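Local coordinates for bifunctional thiamine biosynthesis protein ThiDN (Methanocaldococcus jannaschii DSM 2661, PDB 2PHP), which probably makes thiamine phosphate through this C-terminal ThiN domain and phosphorylates hydroxymethylpyrimidine and its phosphate through its N-terminal kinase domain, at residues L108-F113 and I147-G152; E122-P125 and E131-T134. All coordinates share one frame; numbering follows the deposited sequence.

How the interactions relate
Both contacts belong to the ThiN domain and are tied to one parallel strand pair, 115-117 and 147-150. Interaction 1 packs the turn that leads into the first strand against one face of the second. Interaction 2 lies in the connection between them, where the loop leaving strand 115-117 folds back on helix 129-141. Their centres are about 18 Å apart, yet they touch: Ile148 CD1 of interaction 1 packs on Thr134 CG2 of interaction 2 at 4.1 Å. Strand 147-150 thus turns Ile147 and Tyr149 toward 108-113 and Ile148 toward the helix that carries Trp132. Arg120, shortly before 122-125, pairs with Asp150 in a salt bridge.

Interaction 1: residues L108-F113 and I147-G152; sequences LLKDKF and IIYDRG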
ATOM      1  N   LEU B 108      35.057  -4.922  -6.477  1.00 38.21           N
ATOM      2  CA  LEU B 108      35.113  -3.470  -6.484  1.00 39.70           C
ATOM      3  C   LEU B 108      34.896  -2.876  -5.102  1.00 42.24           C
ATOM      4  O   LEU B 108      35.198  -1.707  -4.881  1.00 43.39           O
ATOM      5  CB  LEU B 108      34.061  -2.899  -7.433  1.00 40.09           C
ATOM      6  CG  LEU B 108      34.263  -3.118  -8.931  1.00 39.95           C
ATOM      7  CD1 LEU B 108      33.173  -2.401  -9.692  1.00 39.86           C
ATOM      8  CD2 LEU B 108      35.617  -2.576  -9.343  1.00 41.38           C
ATOM      9  N   LEU B 109      34.370  -3.674  -4.177  1.00 43.06           N
ATOM     10  CA  LEU B 109      34.103  -3.191  -2.828  1.00 45.50           C
ATOM     11  C   LEU B 109      35.214  -3.477  -1.834  1.00 47.01           C
ATOM     12  O   LEU B 109      35.458  -2.674  -0.932  1.00 46.50           O
ATOM     13  CB  LEU B 109      32.805  -3.799  -2.285  1.00 44.90           C
ATOM     14  CG  LEU B 109      31.471  -3.390  -2.902  1.00 44.17           C
ATOM     15  CD1 LEU B 109      30.345  -3.998  -2.073  1.00 45.10           C
ATOM     16  CD2 LEU B 109      31.347  -1.873  -2.929  1.00 44.44           C
ATOM     17  N   LYS B 110      35.873  -4.625  -1.995  1.00 48.77           N
ATOM     18  CA  LYS B 110      36.946  -5.043  -1.094  1.00 51.36           C
ATOM     19  C   LYS B 110      38.044  -4.008  -0.880  1.00 52.81           C
ATOM     20  O   LYS B 110      38.931  -4.192  -0.045  1.00 54.39           O
ATOM     21  CB  LYS B 110      37.544  -6.365  -1.577  1.00 51.02           C
ATOM     22  CG  LYS B 110      36.570  -7.533  -1.439  1.00 51.13           C
ATOM     23  CD  LYS B 110      37.216  -8.877  -1.729  1.00 51.19           C
ATOM     24  CE  LYS B 110      36.267 -10.015  -1.369  1.00 51.83           C
ATOM     25  NZ  LYS B 110      36.747 -11.353  -1.818  1.00 50.65           N
ATOM     26  N   ASP B 111      37.978  -2.912  -1.622  1.00 54.69           N
ATOM     27  CA  ASP B 111      38.961  -1.851  -1.484  1.00 56.12           C
ATOM     28  C   ASP B 111      38.402  -0.681  -0.666  1.00 55.74           C
ATOM     29  O   ASP B 111      39.160   0.104  -0.086  1.00 57.07           O
ATOM     30  CB  ASP B 111      39.392  -1.367  -2.869  1.00 59.85           C
ATOM     31  CG  ASP B 111      40.043  -2.469  -3.693  1.00 64.01           C
ATOM     32  OD1 ASP B 111      41.118  -2.966  -3.284  1.00 65.24           O
ATOM     33  OD2 ASP B 111      39.476  -2.845  -4.743  1.00 65.49           O
ATOM     34  N   LYS B 112      37.075  -0.581  -0.601  1.00 53.84           N
ATOM     35  CA  LYS B 112      36.409   0.500   0.135  1.00 51.04           C
ATOM     36  C   LYS B 112      35.720   0.015   1.414  1.00 48.40           C
ATOM     37  O   LYS B 112      35.337   0.817   2.270  1.00 47.35           O
ATOM     38  CB  LYS B 112      35.373   1.172  -0.770  1.00 53.02           C
ATOM     39  CG  LYS B 112      35.961   1.718  -2.056  1.00 55.75           C
ATOM     40  CD  LYS B 112      34.877   2.164  -3.027  1.00 57.38           C
ATOM     41  CE  LYS B 112      35.517   2.521  -4.369  1.00 57.88           C
ATOM     42  NZ  LYS B 112      34.573   3.181  -5.310  1.00 58.47           N
ATOM     43  N   PHE B 113      35.572  -1.297   1.544  1.00 44.86           N
ATOM     44  CA  PHE B 113      34.904  -1.866   2.706  1.00 42.88           C
ATOM     45  C   PHE B 113      35.615  -3.086   3.270  1.00 41.76           C
ATOM     46  O   PHE B 113      36.366  -3.761   2.566  1.00 41.78           O
ATOM     47  CB  PHE B 113      33.473  -2.275   2.329  1.00 41.99           C
ATOM     48  CG  PHE B 113      32.574  -1.122   2.006  1.00 40.76           C
ATOM     49  CD1 PHE B 113      32.059  -0.323   3.021  1.00 40.56           C
ATOM     50  CD2 PHE B 113      32.237  -0.831   0.689  1.00 41.15           C
ATOM     51  CE1 PHE B 113      31.217   0.751   2.730  1.00 40.39           C
ATOM     52  CE2 PHE B 113      31.396   0.243   0.388  1.00 40.85           C
ATOM     53  CZ  PHE B 113      30.885   1.034   1.414  1.00 39.05           C
ATOM     54  N   ILE B 147      30.764  -5.896   5.522  1.00 33.36           N
ATOM     55  CA  ILE B 147      30.030  -6.825   4.682  1.00 31.55           C
ATOM     56  C   ILE B 147      30.323  -8.290   4.956  1.00 32.26           C
ATOM     57  O   ILE B 147      31.474  -8.689   5.157  1.00 32.20           O
ATOM     58  CB  ILE B 147      30.348  -6.550   3.193  1.00 31.92           C
ATOM     59  CG1 ILE B 147      29.949  -5.117   2.831  1.00 33.08           C
ATOM     60  CG2 ILE B 147      29.657  -7.563   2.314  1.00 29.78           C
ATOM     61  CD1 ILE B 147      30.354  -4.695   1.430  1.00 36.96           C
ATOM     62  N   ILE B 148      29.256  -9.081   4.962  1.00 29.63           N
ATOM     63  CA  ILE B 148      29.342 -10.513   5.138  1.00 29.91           C
ATOM     64  C   ILE B 148      28.515 -11.050   3.976  1.00 31.39           C
ATOM     65  O   ILE B 148      27.313 -10.790   3.876  1.00 30.60           O
ATOM     66  CB  ILE B 148      28.724 -10.983   6.472  1.00 30.67           C
ATOM     67  CG1 ILE B 148      29.575 -10.488   7.646  1.00 30.03           C
ATOM     68  CG2 ILE B 148      28.659 -12.501   6.507  1.00 30.37           C
ATOM     69  CD1 ILE B 148      29.102 -10.978   8.986  1.00 32.53           C
ATOM     70  N   TYR B 149      29.163 -11.771   3.074  1.00 32.20           N
ATOM     71  CA  TYR B 149      28.462 -12.312   1.925  1.00 32.31           C
ATOM     72  C   TYR B 149      28.724 -13.799   1.853  1.00 32.13           C
ATOM     73  O   TYR B 149      29.558 -14.320   2.580  1.00 33.01           O
ATOM     74  CB  TYR B 149      28.958 -11.627   0.646  1.00 34.54           C
ATOM     75  CG  TYR B 149      30.302 -12.119   0.133  1.00 36.69           C
ATOM     76  CD1 TYR B 149      30.394 -13.275  -0.647  1.00 38.37           C
ATOM     77  CD2 TYR B 149      31.481 -11.426   0.418  1.00 38.51           C
ATOM     78  CE1 TYR B 149      31.624 -13.725  -1.134  1.00 37.93           C
ATOM     79  CE2 TYR B 149      32.715 -11.869  -0.064  1.00 37.37           C
ATOM     80  CZ  TYR B 149      32.779 -13.018  -0.839  1.00 39.48           C
ATOM     81  OH  TYR B 149      33.994 -13.456  -1.317  1.00 38.88           O
ATOM     82  N   ASP B 150      27.980 -14.480   0.994  1.00 31.76           N
ATOM     83  CA  ASP B 150      28.172 -15.903   0.781  1.00 32.74           C
ATOM     84  C   ASP B 150      27.721 -16.164  -0.650  1.00 34.38           C
ATOM     85  O   ASP B 150      26.833 -15.475  -1.166  1.00 34.20           O
ATOM     86  CB  ASP B 150      27.392 -16.745   1.804  1.00 32.61           C
ATOM     87  CG  ASP B 150      25.915 -16.877   1.469  1.00 34.38           C
ATOM     88  OD1 ASP B 150      25.175 -15.880   1.598  1.00 34.74           O
ATOM     89  OD2 ASP B 150      25.504 -17.989   1.077  1.00 32.16           O
ATOM     90  N   ARG B 151      28.345 -17.140  -1.301  1.00 34.66           N
ATOM     91  CA  ARG B 151      28.036 -17.435  -2.691  1.00 36.04           C
ATOM     92  C   ARG B 151      26.797 -18.294  -2.937  1.00 36.08           C
ATOM     93  O   ARG B 151      26.557 -18.749  -4.062  1.00 34.95           O
ATOM     94  CB  ARG B 151      29.272 -18.041  -3.368  1.00 39.00           C
ATOM     95  CG  ARG B 151      30.467 -17.086  -3.374  1.00 44.27           C
ATOM     96  CD  ARG B 151      31.474 -17.383  -4.497  1.00 51.13           C
ATOM     97  NE  ARG B 151      32.689 -18.057  -4.026  1.00 56.17           N
ATOM     98  CZ  ARG B 151      32.780 -19.360  -3.760  1.00 59.98           C
ATOM     99  NH1 ARG B 151      31.725 -20.155  -3.918  1.00 61.85           N
ATOM    100  NH2 ARG B 151      33.932 -19.876  -3.337  1.00 60.87           N
ATOM    101  N   GLY B 152      26.001 -18.496  -1.892  1.00 34.57           N
ATOM    102  CA  GLY B 152      24.786 -19.276  -2.038  1.00 35.59           C
ATOM    103  C   GLY B 152      25.003 -20.765  -1.892  1.00 36.38           C
ATOM    104  O   GLY B 152      26.042 -21.204  -1.407  1.00 37.67           O
TER
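Residues 108-113, on helix 103-109 and the turn that leads into strand 115-117, pack on strand 147-150 of the central mixed sheet, with Leu109 on Ile147 as the apolar centre. CD1 of Leu109 meets CD1 of Ile147 at 3.6 Å, the two side chains crossing at about a right angle. The same Ile147 CD1 lies 4.0 Å from Phe113 CB, so one methyl touches both Leu109 and Phe113. It gets there because CG1 stands opposite the carbonyl carbon (chi1 -60°) and the chain then runs on extended. Leu109 O accepts from Lys112 N and Phe113 N at 2.7 and 2.8 Å, a pair of bonds that closes the turn and holds Phe113 close to Leu109. Within the sheet, strand 147-150 runs parallel to 115-117 and antiparallel to 159-164; its alternating side chains send Ile147 and Tyr149 to the 108-113 face. Nearer the surface, the extended Lys110 chain crosses Tyr149, bringing NZ 3.5 Å from Tyr149 OH in a weak hydrogen bond. Farther along, Asp150 OD2 accepts from Gly152 N at 3.1 Å in an Asx turn, while its carboxylate also forms a salt bridge with Arg161.

Interaction 2: residues E122-P125 and E131-T134; sequences EEPP and EWGT
Glu123, whose backbone and aliphatic chain lie against the indole of Trp132, has its carboxylate held by a hydrogen bond between OE1 and Thr129 OG1, at the start of the helix that carries the tryptophan. No hydrogen bond joins 122-125 directly to 131-134; the contact is instead a set of C-H groups laid over an aromatic face. CA of Glu123 sits 3.7 Å from the centroid of the six-membered ring of Trp132, 14° off its normal. CD of Pro124 is 3.3 Å from the centroid of the five-membered ring, 18° off the normal. Both are CH-pi contacts on the same face. The trans Glu123-Pro124 peptide bond makes this possible, since it sets Glu123 CA and Pro124 CD side by side, 2.9 Å apart, and each ring of the indole receives one of them. Both carbons are bonded to amide nitrogens, which probably leaves their hydrogens more positive and favours the CH-pi contact. The loop and helix form part of a beta-alpha-beta crossover, in which helix 129-141 connects the parallel neighbours 115-117 and 147-150. Trp132 leaves the helix with CG anti to its own N (chi1 166°), which carries the indole out to the incoming loop. Glu123 also extends along the benzene side of the indole, its CG 3.8 Å from Trp132 CE3, before the carboxylate turns to Thr129. Across the same six-membered ring, Glu122 O approaches Trp132 CZ2 obliquely at 3.3 Å, and Glu122 CB comes within 4.1 Å of Trp132 CH2. On the same helix, Glu131 and Thr134 pack on helix 77-87.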
ATOM      1  N   GLU B 122      30.213 -25.616   4.070  1.00 49.89           N
ATOM      2  CA  GLU B 122      30.990 -25.943   5.275  1.00 50.68           C
ATOM      3  C   GLU B 122      30.165 -25.893   6.568  1.00 50.76           C
ATOM      4  O   GLU B 122      30.725 -25.983   7.660  1.00 51.25           O
ATOM      5  CB  GLU B 122      32.176 -24.978   5.440  1.00 52.02           C
ATOM      6  CG  GLU B 122      33.217 -24.989   4.320  1.00 56.52           C
ATOM      7  CD  GLU B 122      34.017 -26.290   4.242  1.00 60.08           C
ATOM      8  OE1 GLU B 122      34.594 -26.704   5.271  1.00 61.86           O
ATOM      9  OE2 GLU B 122      34.085 -26.894   3.149  1.00 62.10           O
ATOM     10  N   GLU B 123      28.846 -25.750   6.457  1.00 51.00           N
ATOM     11  CA  GLU B 123      28.011 -25.675   7.653  1.00 51.21           C
ATOM     12  C   GLU B 123      27.967 -27.002   8.394  1.00 50.98           C
ATOM     13  O   GLU B 123      27.714 -28.046   7.799  1.00 51.38           O
ATOM     14  CB  GLU B 123      26.580 -25.257   7.304  1.00 50.95           C
ATOM     15  CG  GLU B 123      25.721 -24.948   8.533  1.00 51.25           C
ATOM     16  CD  GLU B 123      24.257 -24.721   8.197  1.00 52.78           C
ATOM     17  OE1 GLU B 123      23.975 -23.957   7.251  1.00 53.54           O
ATOM     18  OE2 GLU B 123      23.384 -25.299   8.884  1.00 52.96           O
ATOM     19  N   PRO B 124      28.216 -26.972   9.711  1.00 51.55           N
ATOM     20  CA  PRO B 124      28.205 -28.172  10.553  1.00 52.60           C
ATOM     21  C   PRO B 124      26.777 -28.586  10.912  1.00 54.08           C
ATOM     22  O   PRO B 124      25.816 -27.880  10.603  1.00 53.17           O
ATOM     23  CB  PRO B 124      28.994 -27.730  11.778  1.00 51.62           C
ATOM     24  CG  PRO B 124      28.566 -26.299  11.919  1.00 51.32           C
ATOM     25  CD  PRO B 124      28.662 -25.801  10.486  1.00 50.77           C
ATOM     26  N   PRO B 125      26.625 -29.742  11.575  1.00 55.06           N
ATOM     27  CA  PRO B 125      25.300 -30.233  11.970  1.00 55.82           C
ATOM     28  C   PRO B 125      24.695 -29.479  13.154  1.00 56.10           C
ATOM     29  O   PRO B 125      25.413 -28.947  14.003  1.00 57.17           O
ATOM     30  CB  PRO B 125      25.566 -31.701  12.309  1.00 55.73           C
ATOM     31  CG  PRO B 125      26.776 -32.039  11.477  1.00 55.09           C
ATOM     32  CD  PRO B 125      27.625 -30.818  11.677  1.00 54.77           C
ATOM     33  N   GLU B 131      23.482 -17.925  12.193  1.00 39.24           N
ATOM     34  CA  GLU B 131      24.272 -17.693  13.402  1.00 38.65           C
ATOM     35  C   GLU B 131      25.696 -18.196  13.167  1.00 37.69           C
ATOM     36  O   GLU B 131      26.677 -17.496  13.431  1.00 36.46           O
ATOM     37  CB  GLU B 131      23.643 -18.422  14.593  1.00 38.82           C
ATOM     38  CG  GLU B 131      22.141 -18.248  14.674  1.00 42.75           C
ATOM     39  CD  GLU B 131      21.528 -18.894  15.903  1.00 44.66           C
ATOM     40  OE1 GLU B 131      21.981 -19.989  16.302  1.00 45.06           O
ATOM     41  OE2 GLU B 131      20.574 -18.306  16.458  1.00 45.95           O
ATOM     42  N   TRP B 132      25.792 -19.412  12.649  1.00 36.66           N
ATOM     43  CA  TRP B 132      27.075 -20.032  12.372  1.00 38.04           C
ATOM     44  C   TRP B 132      27.883 -19.271  11.320  1.00 38.06           C
ATOM     45  O   TRP B 132      29.079 -19.022  11.503  1.00 38.25           O
ATOM     46  CB  TRP B 132      26.851 -21.473  11.908  1.00 39.55           C
ATOM     47  CG  TRP B 132      28.055 -22.078  11.292  1.00 41.99           C
ATOM     48  CD1 TRP B 132      29.117 -22.643  11.939  1.00 41.76           C
ATOM     49  CD2 TRP B 132      28.373 -22.098   9.896  1.00 42.83           C
ATOM     50  NE1 TRP B 132      30.080 -23.010  11.027  1.00 43.26           N
ATOM     51  CE2 TRP B 132      29.648 -22.690   9.768  1.00 43.14           C
ATOM     52  CE3 TRP B 132      27.702 -21.675   8.742  1.00 43.25           C
ATOM     53  CZ2 TRP B 132      30.271 -22.864   8.524  1.00 43.60           C
ATOM     54  CZ3 TRP B 132      28.320 -21.849   7.506  1.00 42.99           C
ATOM     55  CH2 TRP B 132      29.593 -22.439   7.408  1.00 44.01           C
ATOM     56  N   GLY B 133      27.230 -18.917  10.217  1.00 36.75           N
ATOM     57  CA  GLY B 133      27.907 -18.201   9.147  1.00 35.87           C
ATOM     58  C   GLY B 133      28.435 -16.844   9.571  1.00 36.71           C
ATOM     59  O   GLY B 133      29.534 -16.444   9.181  1.00 34.85           O
ATOM     60  N   THR B 134      27.641 -16.124  10.358  1.00 35.58           N
ATOM     61  CA  THR B 134      28.049 -14.810  10.832  1.00 37.21           C
ATOM     62  C   THR B 134      29.260 -14.981  11.743  1.00 38.43           C
ATOM     63  O   THR B 134      30.249 -14.255  11.620  1.00 36.89           O
ATOM     64  CB  THR B 134      26.913 -14.118  11.613  1.00 37.12           C
ATOM     65  OG1 THR B 134      25.808 -13.874  10.731  1.00 37.02           O
ATOM     66  CG2 THR B 134      27.394 -12.796  12.202  1.00 35.26           C
TER